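Local coordinates for putative uncharacterized protein (Xanthomonas oryzae pv. oryzae, PDB 4KL0) that binds calcium and probably hydrolyses N-glycosidic bonds as a member of the nucleoside hydrolase family, though its role as a bacterial effector is unsettled, at residues Q51-A54 with L58-T61; L60-V65 with C136-T141; N259-L264 with A279-T284; G263-I268 with L302-I307. One frame throughout, in Å; residues are numbered along the deposited sequence.

Interaction 1: Q51-A54 with L58-T61; sequences QLQA and LRLT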
loop_
_atom_site.group_PDB
_atom_site.type_symbol
_atom_site.label_atom_id
_atom_site.label_comp_id
_atom_site.label_asym_id
_atom_site.label_seq_id
_atom_site.Cartn_x
_atom_site.Cartn_y
_atom_site.Cartn_z
ATOM N N GLN A 51 13.916 1.761 -1.427
ATOM C CA GLN A 51 14.901 2.437 -0.603
ATOM C C GLN A 51 15.012 1.753 0.752
ATOM O O GLN A 51 16.102 1.633 1.322
ATOM C CB GLN A 51 14.560 3.917 -0.411
ATOM C CG GLN A 51 15.659 4.652 0.343
ATOM C CD GLN A 51 16.974 4.682 -0.374
ATOM O OE1 GLN A 51 17.068 4.544 -1.619
ATOM N NE2 GLN A 51 18.021 4.863 0.415
ATOM N N LEU A 52 13.885 1.318 1.308
ATOM C CA LEU A 52 13.949 0.625 2.574
ATOM C C LEU A 52 14.734 -0.675 2.450
ATOM O O LEU A 52 15.398 -1.073 3.408
ATOM C CB LEU A 52 12.540 0.407 3.143
ATOM C CG LEU A 52 11.906 1.717 3.569
ATOM C CD1 LEU A 52 10.370 1.493 3.635
ATOM C CD2 LEU A 52 12.446 2.275 4.930
ATOM N N GLN A 53 14.645 -1.353 1.308
ATOM C CA GLN A 53 15.445 -2.557 1.080
ATOM C C GLN A 53 16.905 -2.176 0.913
ATOM O O GLN A 53 17.797 -2.808 1.527
ATOM C CB GLN A 53 14.953 -3.290 -0.180
ATOM C CG GLN A 53 15.684 -4.591 -0.430
ATOM C CD GLN A 53 14.866 -5.591 -1.186
ATOM O OE1 GLN A 53 13.616 -5.640 -1.036
ATOM N NE2 GLN A 53 15.530 -6.376 -2.063
ATOM N N ALA A 54 17.180 -1.181 0.084
ATOM C CA ALA A 54 18.575 -0.746 -0.095
ATOM C C ALA A 54 19.223 -0.387 1.238
ATOM O O ALA A 54 20.429 -0.621 1.439
ATOM C CB ALA A 54 18.655 0.460 -1.058
ATOM N N LEU A 58 14.094 -3.952 5.168
ATOM C CA LEU A 58 13.233 -5.030 4.731
ATOM C C LEU A 58 13.831 -5.686 3.513
ATOM O O LEU A 58 14.754 -5.137 2.871
ATOM C CB LEU A 58 11.836 -4.498 4.405
ATOM C CG LEU A 58 11.674 -3.513 3.228
ATOM C CD1 LEU A 58 11.628 -4.249 1.944
ATOM C CD2 LEU A 58 10.364 -2.713 3.351
ATOM N N ARG A 59 13.302 -6.850 3.188
ATOM C CA ARG A 59 13.632 -7.457 1.908
ATOM C C ARG A 59 12.329 -7.996 1.337
ATOM O O ARG A 59 11.618 -8.799 2.004
ATOM C CB ARG A 59 14.751 -8.494 2.018
ATOM C CG ARG A 59 15.005 -9.189 0.697
ATOM C CD ARG A 59 16.097 -10.255 0.811
ATOM N NE ARG A 59 15.559 -11.415 1.491
ATOM C CZ ARG A 59 16.177 -12.594 1.555
ATOM N NH1 ARG A 59 17.363 -12.755 0.960
ATOM N NH2 ARG A 59 15.606 -13.610 2.191
ATOM N N LEU A 60 11.953 -7.453 0.171
ATOM C CA LEU A 60 10.605 -7.748 -0.392
ATOM C C LEU A 60 10.737 -9.024 -1.192
ATOM O O LEU A 60 11.237 -8.999 -2.338
ATOM C CB LEU A 60 10.118 -6.571 -1.261
ATOM C CG LEU A 60 8.732 -6.653 -1.848
ATOM C CD1 LEU A 60 7.712 -6.896 -0.738
ATOM C CD2 LEU A 60 8.480 -5.347 -2.626
ATOM N N THR A 61 10.280 -10.146 -0.621
ATOM C CA THR A 61 10.584 -11.416 -1.263
ATOM C C THR A 61 9.472 -11.892 -2.208
ATOM O O THR A 61 9.745 -12.476 -3.287
ATOM C CB THR A 61 10.928 -12.480 -0.199
ATOM O OG1 THR A 61 9.777 -12.712 0.643
ATOM C CG2 THR A 61 12.085 -11.984 0.681
HETATM O O HOH W 1 17.573 -5.108 2.734
HETATM O O HOH W 2 13.934 -8.533 -3.260
#

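Interaction 2: L60-V65 with C136-T141; sequences LTDVVV and CERLAT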
loop_
_atom_site.group_PDB
_atom_site.type_symbol
_atom_site.label_atom_id
_atom_site.label_comp_id
_atom_site.label_asym_id
_atom_site.label_seq_id
_atom_site.Cartn_x
_atom_site.Cartn_y
_atom_site.Cartn_z
ATOM N N LEU A 60 11.953 -7.453 0.171
ATOM C CA LEU A 60 10.605 -7.748 -0.392
ATOM C C LEU A 60 10.737 -9.024 -1.192
ATOM O O LEU A 60 11.237 -8.999 -2.338
ATOM C CB LEU A 60 10.118 -6.571 -1.261
ATOM C CG LEU A 60 8.732 -6.653 -1.848
ATOM C CD1 LEU A 60 7.712 -6.896 -0.738
ATOM C CD2 LEU A 60 8.480 -5.347 -2.626
ATOM N N THR A 61 10.280 -10.146 -0.621
ATOM C CA THR A 61 10.584 -11.416 -1.263
ATOM C C THR A 61 9.472 -11.892 -2.208
ATOM O O THR A 61 9.745 -12.476 -3.287
ATOM C CB THR A 61 10.928 -12.480 -0.199
ATOM O OG1 THR A 61 9.777 -12.712 0.643
ATOM C CG2 THR A 61 12.085 -11.984 0.681
ATOM N N ASP A 62 8.213 -11.593 -1.850
ATOM C CA ASP A 62 7.078 -12.145 -2.570
ATOM C C ASP A 62 5.967 -11.116 -2.576
ATOM O O ASP A 62 5.729 -10.454 -1.574
ATOM C CB ASP A 62 6.565 -13.423 -1.874
ATOM C CG ASP A 62 7.635 -14.533 -1.836
ATOM O OD1 ASP A 62 8.377 -14.600 -0.845
ATOM O OD2 ASP A 62 7.711 -15.331 -2.797
ATOM N N VAL A 63 5.330 -11.000 -3.704
ATOM C CA VAL A 63 4.187 -10.106 -3.842
ATOM C C VAL A 63 3.057 -10.867 -4.526
ATOM O O VAL A 63 3.252 -11.487 -5.585
ATOM C CB VAL A 63 4.626 -8.898 -4.696
ATOM C CG1 VAL A 63 3.472 -7.977 -4.947
ATOM C CG2 VAL A 63 5.734 -8.140 -3.989
ATOM N N VAL A 64 1.870 -10.866 -3.938
ATOM C CA VAL A 64 0.736 -11.528 -4.574
ATOM C C VAL A 64 -0.316 -10.445 -4.883
ATOM O O VAL A 64 -0.623 -9.607 -4.059
ATOM C CB VAL A 64 0.153 -12.616 -3.699
ATOM C CG1 VAL A 64 -1.024 -13.248 -4.389
ATOM C CG2 VAL A 64 1.262 -13.701 -3.396
ATOM N N VAL A 65 -0.810 -10.445 -6.103
ATOM C CA VAL A 65 -1.591 -9.300 -6.639
ATOM C C VAL A 65 -3.066 -9.692 -6.781
ATOM O O VAL A 65 -3.418 -10.776 -7.334
ATOM C CB VAL A 65 -1.029 -8.924 -8.046
ATOM C CG1 VAL A 65 -1.881 -7.887 -8.722
ATOM C CG2 VAL A 65 0.427 -8.432 -7.914
ATOM N N CYS A 136 4.061 -19.853 1.066
ATOM C CA CYS A 136 3.969 -21.028 1.940
ATOM C C CYS A 136 5.359 -21.684 2.100
ATOM O O CYS A 136 5.857 -21.903 3.246
ATOM C CB CYS A 136 2.966 -22.053 1.399
ATOM S SG CYS A 136 1.213 -21.624 1.627
ATOM N N GLU A 137 5.975 -21.998 0.961
ATOM C CA GLU A 137 7.319 -22.600 0.962
ATOM C C GLU A 137 8.316 -21.747 1.723
ATOM O O GLU A 137 9.188 -22.262 2.425
ATOM C CB GLU A 137 7.814 -22.819 -0.459
ATOM C CG GLU A 137 6.908 -23.714 -1.297
ATOM C CD GLU A 137 7.533 -24.055 -2.648
ATOM O OE1 GLU A 137 8.787 -23.995 -2.760
ATOM O OE2 GLU A 137 6.787 -24.373 -3.605
ATOM N N ARG A 138 8.190 -20.425 1.606
ATOM C CA ARG A 138 9.104 -19.548 2.294
ATOM C C ARG A 138 8.867 -19.480 3.816
ATOM O O ARG A 138 9.824 -19.386 4.584
ATOM C CB ARG A 138 9.117 -18.139 1.643
ATOM C CG ARG A 138 10.044 -17.166 2.386
ATOM C CD ARG A 138 10.119 -15.803 1.679
ATOM N NE ARG A 138 10.505 -15.916 0.280
ATOM C CZ ARG A 138 11.781 -15.982 -0.100
ATOM N NH1 ARG A 138 12.740 -15.972 0.832
ATOM N NH2 ARG A 138 12.096 -16.050 -1.404
ATOM N N LEU A 139 7.606 -19.524 4.260
ATOM C CA LEU A 139 7.326 -19.541 5.696
ATOM C C LEU A 139 7.977 -20.808 6.301
ATOM O O LEU A 139 8.474 -20.793 7.425
ATOM C CB LEU A 139 5.809 -19.536 5.957
ATOM C CG LEU A 139 5.156 -18.177 5.675
ATOM C CD1 LEU A 139 3.663 -18.254 5.878
ATOM C CD2 LEU A 139 5.773 -17.099 6.585
ATOM N N ALA A 140 7.971 -21.874 5.516
ATOM C CA ALA A 140 8.499 -23.187 5.951
ATOM C C ALA A 140 9.990 -23.142 6.235
ATOM O O ALA A 140 10.477 -23.715 7.221
ATOM C CB ALA A 140 8.215 -24.231 4.877
ATOM N N THR A 141 10.715 -22.455 5.359
ATOM C CA THR A 141 12.173 -22.503 5.340
ATOM C C THR A 141 12.831 -21.204 5.814
ATOM O O THR A 141 14.040 -20.994 5.631
ATOM C CB THR A 141 12.671 -22.852 3.933
ATOM O OG1 THR A 141 14.098 -23.011 3.948
ATOM C CG2 THR A 141 12.281 -21.772 2.931
HETATM O O HOH W 3 10.001 -16.514 -3.077
#

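Interaction 3: N259-L264 with A279-T284; sequences NALKGL and AWFFRT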
loop_
_atom_site.group_PDB
_atom_site.type_symbol
_atom_site.label_atom_id
_atom_site.label_comp_id
_atom_site.label_asym_id
_atom_site.label_seq_id
_atom_site.Cartn_x
_atom_site.Cartn_y
_atom_site.Cartn_z
ATOM N N ASN A 259 -3.382 12.732 -13.897
ATOM C CA ASN A 259 -4.517 12.433 -14.776
ATOM C C ASN A 259 -5.760 11.979 -13.988
ATOM O O ASN A 259 -6.896 12.394 -14.314
ATOM C CB ASN A 259 -4.110 11.518 -15.939
ATOM C CG ASN A 259 -2.990 12.134 -16.812
ATOM O OD1 ASN A 259 -2.989 13.357 -17.094
ATOM N ND2 ASN A 259 -2.033 11.286 -17.250
ATOM N N ALA A 260 -5.591 11.143 -12.949
ATOM C CA ALA A 260 -6.713 10.782 -12.076
ATOM C C ALA A 260 -7.410 12.032 -11.526
ATOM O O ALA A 260 -8.673 12.152 -11.494
ATOM C CB ALA A 260 -6.215 9.886 -10.898
ATOM N N LEU A 261 -6.620 13.006 -11.100
ATOM C CA LEU A 261 -7.186 14.174 -10.479
ATOM C C LEU A 261 -7.886 15.074 -11.541
ATOM O O LEU A 261 -8.949 15.673 -11.274
ATOM C CB LEU A 261 -6.108 14.933 -9.752
ATOM C CG LEU A 261 -6.774 15.875 -8.780
ATOM C CD1 LEU A 261 -7.593 15.092 -7.710
ATOM C CD2 LEU A 261 -5.712 16.764 -8.143
ATOM N N LYS A 262 -7.266 15.106 -12.717
ATOM C CA LYS A 262 -7.822 15.848 -13.862
ATOM C C LYS A 262 -9.187 15.268 -14.200
ATOM O O LYS A 262 -10.180 16.003 -14.355
ATOM C CB LYS A 262 -6.883 15.720 -15.062
ATOM C CG LYS A 262 -7.399 16.326 -16.384
ATOM C CD LYS A 262 -6.283 16.272 -17.470
ATOM C CE LYS A 262 -6.770 16.935 -18.773
ATOM N NZ LYS A 262 -6.295 16.270 -20.050
ATOM N N GLY A 263 -9.250 13.944 -14.284
ATOM C CA GLY A 263 -10.515 13.287 -14.609
ATOM C C GLY A 263 -11.572 13.574 -13.548
ATOM O O GLY A 263 -12.765 13.780 -13.859
ATOM N N LEU A 264 -11.179 13.605 -12.281
ATOM C CA LEU A 264 -12.143 13.875 -11.199
ATOM C C LEU A 264 -12.656 15.345 -11.248
ATOM O O LEU A 264 -13.864 15.662 -11.175
ATOM C CB LEU A 264 -11.491 13.463 -9.854
ATOM C CG LEU A 264 -12.182 13.808 -8.541
ATOM C CD1 LEU A 264 -13.558 13.081 -8.530
ATOM C CD2 LEU A 264 -11.363 13.445 -7.299
ATOM N N ALA A 279 -17.127 22.518 -4.477
ATOM C CA ALA A 279 -16.862 22.735 -3.059
ATOM C C ALA A 279 -16.263 21.513 -2.386
ATOM O O ALA A 279 -15.418 21.622 -1.474
ATOM C CB ALA A 279 -18.145 23.117 -2.344
ATOM N N TRP A 280 -16.689 20.340 -2.816
ATOM C CA TRP A 280 -16.142 19.156 -2.196
ATOM C C TRP A 280 -14.693 19.005 -2.674
ATOM O O TRP A 280 -13.822 18.593 -1.909
ATOM C CB TRP A 280 -16.931 17.934 -2.593
ATOM C CG TRP A 280 -16.232 16.697 -2.241
ATOM C CD1 TRP A 280 -16.302 16.035 -1.061
ATOM C CD2 TRP A 280 -15.308 15.963 -3.064
ATOM N NE1 TRP A 280 -15.525 14.911 -1.099
ATOM C CE2 TRP A 280 -14.894 14.841 -2.317
ATOM C CE3 TRP A 280 -14.815 16.136 -4.362
ATOM C CZ2 TRP A 280 -13.981 13.891 -2.813
ATOM C CZ3 TRP A 280 -13.934 15.190 -4.872
ATOM C CH2 TRP A 280 -13.523 14.072 -4.093
ATOM N N PHE A 281 -14.449 19.374 -3.919
ATOM C CA PHE A 281 -13.108 19.221 -4.487
ATOM C C PHE A 281 -12.102 20.176 -3.803
ATOM O O PHE A 281 -11.027 19.737 -3.345
ATOM C CB PHE A 281 -13.110 19.445 -5.984
ATOM C CG PHE A 281 -11.781 19.166 -6.626
ATOM C CD1 PHE A 281 -10.748 20.103 -6.572
ATOM C CD2 PHE A 281 -11.571 17.981 -7.319
ATOM C CE1 PHE A 281 -9.504 19.842 -7.148
ATOM C CE2 PHE A 281 -10.321 17.730 -7.908
ATOM C CZ PHE A 281 -9.295 18.684 -7.831
ATOM N N PHE A 282 -12.429 21.470 -3.751
ATOM C CA PHE A 282 -11.569 22.408 -2.999
ATOM C C PHE A 282 -11.358 21.995 -1.506
ATOM O O PHE A 282 -10.238 22.082 -0.956
ATOM C CB PHE A 282 -12.062 23.866 -3.178
ATOM C CG PHE A 282 -11.550 24.514 -4.442
ATOM C CD1 PHE A 282 -10.571 25.514 -4.388
ATOM C CD2 PHE A 282 -11.978 24.090 -5.668
ATOM C CE1 PHE A 282 -10.052 26.074 -5.555
ATOM C CE2 PHE A 282 -11.479 24.641 -6.841
ATOM C CZ PHE A 282 -10.517 25.646 -6.795
ATOM N N ARG A 283 -12.398 21.501 -0.855
ATOM C CA ARG A 283 -12.307 21.107 0.552
ATOM C C ARG A 283 -11.515 19.801 0.746
ATOM O O ARG A 283 -11.002 19.482 1.840
ATOM C CB ARG A 283 -13.722 20.983 1.123
ATOM C CG ARG A 283 -13.847 20.284 2.450
ATOM C CD ARG A 283 -15.297 20.334 2.938
ATOM N NE ARG A 283 -16.159 19.241 2.460
ATOM C CZ ARG A 283 -17.205 19.401 1.640
ATOM N NH1 ARG A 283 -17.512 20.598 1.166
ATOM N NH2 ARG A 283 -17.947 18.362 1.282
ATOM N N THR A 284 -11.409 19.032 -0.326
ATOM C CA THR A 284 -10.728 17.768 -0.223
ATOM C C THR A 284 -9.259 17.918 -0.599
ATOM O O THR A 284 -8.403 17.283 0.048
ATOM C CB THR A 284 -11.361 16.728 -1.123
ATOM O OG1 THR A 284 -12.669 16.416 -0.630
ATOM C CG2 THR A 284 -10.540 15.441 -1.113
#

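Interaction 4: G263-I268 with L302-I307; sequences GLWEGI and LSFDAI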
loop_
_atom_site.group_PDB
_atom_site.type_symbol
_atom_site.label_atom_id
_atom_site.label_comp_id
_atom_site.label_asym_id
_atom_site.label_seq_id
_atom_site.Cartn_x
_atom_site.Cartn_y
_atom_site.Cartn_z
ATOM N N GLY A 263 -9.250 13.944 -14.284
ATOM C CA GLY A 263 -10.515 13.287 -14.609
ATOM C C GLY A 263 -11.572 13.574 -13.548
ATOM O O GLY A 263 -12.765 13.780 -13.859
ATOM N N LEU A 264 -11.179 13.605 -12.281
ATOM C CA LEU A 264 -12.143 13.875 -11.199
ATOM C C LEU A 264 -12.656 15.345 -11.248
ATOM O O LEU A 264 -13.864 15.662 -11.175
ATOM C CB LEU A 264 -11.491 13.463 -9.854
ATOM C CG LEU A 264 -12.182 13.808 -8.541
ATOM C CD1 LEU A 264 -13.558 13.081 -8.530
ATOM C CD2 LEU A 264 -11.363 13.445 -7.299
ATOM N N TRP A 265 -11.721 16.250 -11.476
ATOM C CA TRP A 265 -12.063 17.664 -11.651
ATOM C C TRP A 265 -13.030 17.917 -12.815
ATOM O O TRP A 265 -14.056 18.593 -12.636
ATOM C CB TRP A 265 -10.760 18.434 -11.913
ATOM C CG TRP A 265 -11.073 19.831 -12.294
ATOM C CD1 TRP A 265 -10.994 20.370 -13.535
ATOM C CD2 TRP A 265 -11.608 20.833 -11.445
ATOM N NE1 TRP A 265 -11.435 21.664 -13.515
ATOM C CE2 TRP A 265 -11.797 21.995 -12.242
ATOM C CE3 TRP A 265 -11.914 20.894 -10.089
ATOM C CZ2 TRP A 265 -12.290 23.174 -11.728
ATOM C CZ3 TRP A 265 -12.415 22.076 -9.562
ATOM C CH2 TRP A 265 -12.607 23.218 -10.395
ATOM N N GLU A 266 -12.743 17.332 -13.979
ATOM C CA GLU A 266 -13.549 17.564 -15.200
ATOM C C GLU A 266 -14.942 16.988 -14.995
ATOM O O GLU A 266 -15.950 17.582 -15.425
ATOM C CB GLU A 266 -12.864 16.955 -16.425
ATOM C CG GLU A 266 -11.569 17.737 -16.755
ATOM C CD GLU A 266 -10.779 17.237 -17.958
ATOM O OE1 GLU A 266 -11.021 16.106 -18.476
ATOM O OE2 GLU A 266 -9.891 18.019 -18.389
ATOM N N GLY A 267 -14.995 15.874 -14.271
ATOM C CA GLY A 267 -16.247 15.127 -14.095
ATOM C C GLY A 267 -17.173 15.932 -13.211
ATOM O O GLY A 267 -18.380 16.038 -13.484
ATOM N N ILE A 268 -16.605 16.516 -12.161
ATOM C CA ILE A 268 -17.322 17.337 -11.189
ATOM C C ILE A 268 -17.772 18.624 -11.876
ATOM O O ILE A 268 -18.925 19.034 -11.736
ATOM C CB ILE A 268 -16.465 17.677 -9.981
ATOM C CG1 ILE A 268 -16.297 16.442 -9.084
ATOM C CG2 ILE A 268 -17.096 18.833 -9.164
ATOM C CD1 ILE A 268 -15.236 16.639 -7.994
ATOM N N LEU A 302 -12.617 26.703 -14.289
ATOM C CA LEU A 302 -11.178 26.579 -14.604
ATOM C C LEU A 302 -10.782 25.310 -15.327
ATOM O O LEU A 302 -11.403 24.246 -15.129
ATOM C CB LEU A 302 -10.369 26.630 -13.327
ATOM C CG LEU A 302 -9.524 27.858 -12.997
ATOM C CD1 LEU A 302 -9.396 28.798 -14.220
ATOM C CD2 LEU A 302 -10.016 28.572 -11.710
ATOM N N SER A 303 -9.729 25.375 -16.130
ATOM C CA SER A 303 -9.220 24.151 -16.723
ATOM C C SER A 303 -8.325 23.462 -15.678
ATOM O O SER A 303 -7.979 24.056 -14.640
ATOM C CB SER A 303 -8.479 24.397 -18.042
ATOM O OG SER A 303 -7.256 25.050 -17.776
ATOM N N PHE A 304 -8.008 22.193 -15.905
ATOM C CA PHE A 304 -7.262 21.497 -14.862
ATOM C C PHE A 304 -5.850 22.076 -14.672
ATOM O O PHE A 304 -5.293 22.012 -13.570
ATOM C CB PHE A 304 -7.231 19.993 -15.082
ATOM C CG PHE A 304 -6.527 19.269 -14.002
ATOM C CD1 PHE A 304 -7.090 19.185 -12.725
ATOM C CD2 PHE A 304 -5.286 18.702 -14.239
ATOM C CE1 PHE A 304 -6.405 18.515 -11.710
ATOM C CE2 PHE A 304 -4.628 18.016 -13.237
ATOM C CZ PHE A 304 -5.188 17.946 -11.980
ATOM N N ASP A 305 -5.293 22.674 -15.728
ATOM C CA ASP A 305 -3.968 23.300 -15.622
ATOM C C ASP A 305 -3.920 24.443 -14.623
ATOM O O ASP A 305 -2.879 24.688 -14.028
ATOM C CB ASP A 305 -3.469 23.742 -16.994
ATOM C CG ASP A 305 -3.262 22.566 -17.929
ATOM O OD1 ASP A 305 -2.459 21.645 -17.575
ATOM O OD2 ASP A 305 -3.919 22.545 -19.007
ATOM N N ALA A 306 -5.052 25.110 -14.390
ATOM C CA ALA A 306 -5.104 26.135 -13.367
ATOM C C ALA A 306 -5.472 25.626 -11.991
ATOM O O ALA A 306 -5.367 26.353 -11.005
ATOM C CB ALA A 306 -6.019 27.321 -13.799
ATOM N N ILE A 307 -5.923 24.364 -11.913
ATOM C CA ILE A 307 -6.260 23.730 -10.629
ATOM C C ILE A 307 -5.067 22.942 -9.988
ATOM O O ILE A 307 -4.821 23.055 -8.768
ATOM C CB ILE A 307 -7.458 22.769 -10.808
ATOM C CG1 ILE A 307 -8.722 23.592 -11.106
ATOM C CG2 ILE A 307 -7.636 21.934 -9.542
ATOM C CD1 ILE A 307 -9.165 24.424 -9.910
#

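Interaction 1: Q51-A54 with L58-T61
Q53 lays its side chain over the backbone of L58 and R59 and ends at the next residue, L60. The contact closes the beta-alpha-beta unit formed by strand 28-34, helix 41-54 and strand 58-65, part of the Rossmann-like core of the nucleoside hydrolase family: the last turn of the helix is tied to the first residues of the strand across a three-residue turn. With CG anti to the backbone N (chi1 -177°) and the chain extended beyond it, the amide of Q53 reaches the strand. There Q53 OE1 accepts the backbone N-H of L60 at 2.7 Å in a nearly straight bond, 173° at the hydrogen, although the donor sits above the carbonyl plane. The other end of the amide is held as well, because one water accepts from Q53 NE2 and donates to L60 O. Both polar groups of the L60 backbone are thus read by a single side chain, one directly and one through water, which should fix the rotation of the amide. Beside NE2 passes the aliphatic CG of R59, whose guanidinium turns away to form a salt bridge with D29 on the neighbouring strand. On the buried side, L52 CB packs against L58 CD2 at 3.8 Å, and L326 touches both leucines. Nearer the turn the backbones themselves approach: Q53 CA makes a CA-H...O contact of 3.2 Å with L58 O, and a second water donates to both Q53 O, at 2.6 Å, and L58 O, at 2.8 Å.

Interaction 2: L60-V65 with C136-T141
The guanidinium of R138 has T61 over one face and the D62 carboxylate at its edge. T61 CB stands 3.5 Å above the R138 guanidinium plane, displaced toward the rim, while a water lies in that plane at the edge. The carboxylate and guanidinium planes are 49° apart, so the salt bridge is not the coplanar, two-pronged kind: D62 OD1 meets R138 NE at 2.7 Å, and the hydrogen bond within it is weak, with 129° at the hydrogen. The second carboxylate oxygen is joined indirectly, by the same edge water, which donates to D62 OD2 at 2.6 Å and accepts from R138 NH2 at 2.7 Å. Two links, one direct and one bridged, therefore hold the tilted pair together. R138 gets there with an extended chain that bends at chi3 (-55°), which lays the guanidinium over T61. T61 contacts both partners and helps position the carboxylate: its OG1 donates to D62 OD1 at 2.8 Å, on the anti side and tilted out of the carboxylate plane, and also rests against R138 CD at 3.3 Å. OD1 is thus gripped by a hydroxyl and an arginine, an environment likely to favour the charged carboxylate in this buried place. Around the pair, D62 also packs on A134 and M135 of helix 133-141, and T61 touches D29 and L31 of the adjacent strand. The whole is a polar link between a strand in the parallel part of the central sheet and a helix covering it, as in the layered alpha/beta architecture of a Rossmann-like fold, away from the calcium site.

Interaction 3: N259-L264 with A279-T284
F281, L264 and L261 bury the most surface here, and the phenyl ring of F281 is the piece that both leucines meet. Its side chain sets out from helix 278-285 toward helix 248-269, bridging axes that come no nearer than 12.5 Å; a gap that wide is spanned by large side chains and not by close backbones. The far end of the ring does the touching. L261 approaches its CE2 and CZ atoms, with L261 CD1 3.8 Å from F281 CE2 and L261 CG 3.9 Å from F281 CZ, while L264 CG comes up near the ring plane at a looser 4.4 Å from F281 CE2. Spaced about one turn apart, the leucines share a helix face, and each holds CG anti to the backbone N, which carries its branches toward the F281 ring. L264 also reaches W280: its CD2 methyl sits in the plane of the indole, at the edge, 3.9 Å from both W280 CH2 and CZ3. Over one face of that indole lies T284 OG1, which donates a hydrogen bond to W280 O within the same helix. F285 adds to the cluster by touching both leucines, and W265 meets F281 edge-to-face. No hydrogen bond crosses between the segments. With their directions 149° apart, these are two roughly antiparallel helices bridged by apolar side chains, in the helical region of this nucleoside hydrolase-like fold, away from the calcium site.

Interaction 4: G263-I268 with L302-I307
L302 offers its backbone carbonyl to the indole of W265, which carries most of this contact. W265 belongs to the long helix 248-269 and packs against the turn that leads into the short, weakly bonded helix 304-307, in the helical part of this Rossmann-like nucleoside hydrolase fold. W265 NE1 donates to L302 O at 3.0 Å, with 150° at the hydrogen. The oxygen lies in the indole plane, whereas the donor stands above the plane of the L302 carbonyl; the bond satisfies the one polar atom of a buried ring and should help to set the rotation of that ring. The leucine side chain contributes little, L302 CB lying 4.3 Å from W265 CZ2. S303 follows with its side chain turned away, and its carbonyl instead takes the backbone N-H of A306 as the chain curls into the helix. F304 then comes back to the long helix: F304 CD1 packs obliquely on W265 CB at 3.8 Å, and the same ring reaches K258, L261 and K262, earlier in that helix. Last comes I307, its CA-CB bond directed at the other segment. I307 CG1 is set beside its own backbone N (chi1 -69°) and lies over one face of W265, making a CH-pi contact of 3.7 Å to the centroid of the six-membered ring, 16° off the normal. At the tip of the isoleucine, I307 CD1 extends across the benzo ring to rest 3.7 Å from W265 CH2.

In the fold
The four contacts form two pairs on opposite sides of the chain's centre. Interactions 1 and 2 share L60 and T61 on strand 58-65 and belong to the alpha/beta sheet core; both are buried yet lean on polar chemistry and bridging water, with R59 and R138, one from each, lying close together. Interactions 3 and 4 share G263 and L264 on helix 248-269 and merge through F281, F282 and I307 into one apolar cluster. Interaction 3 is partly buried; interaction 4 is buried although it lies farthest from the chain's centre, and its tryptophan N-H supplies the pair's sole direct hydrogen bond between segments. Amide, salt-bridge and water-mediated bonds mark the sheet contacts, aromatic and aliphatic packing the outlying helices.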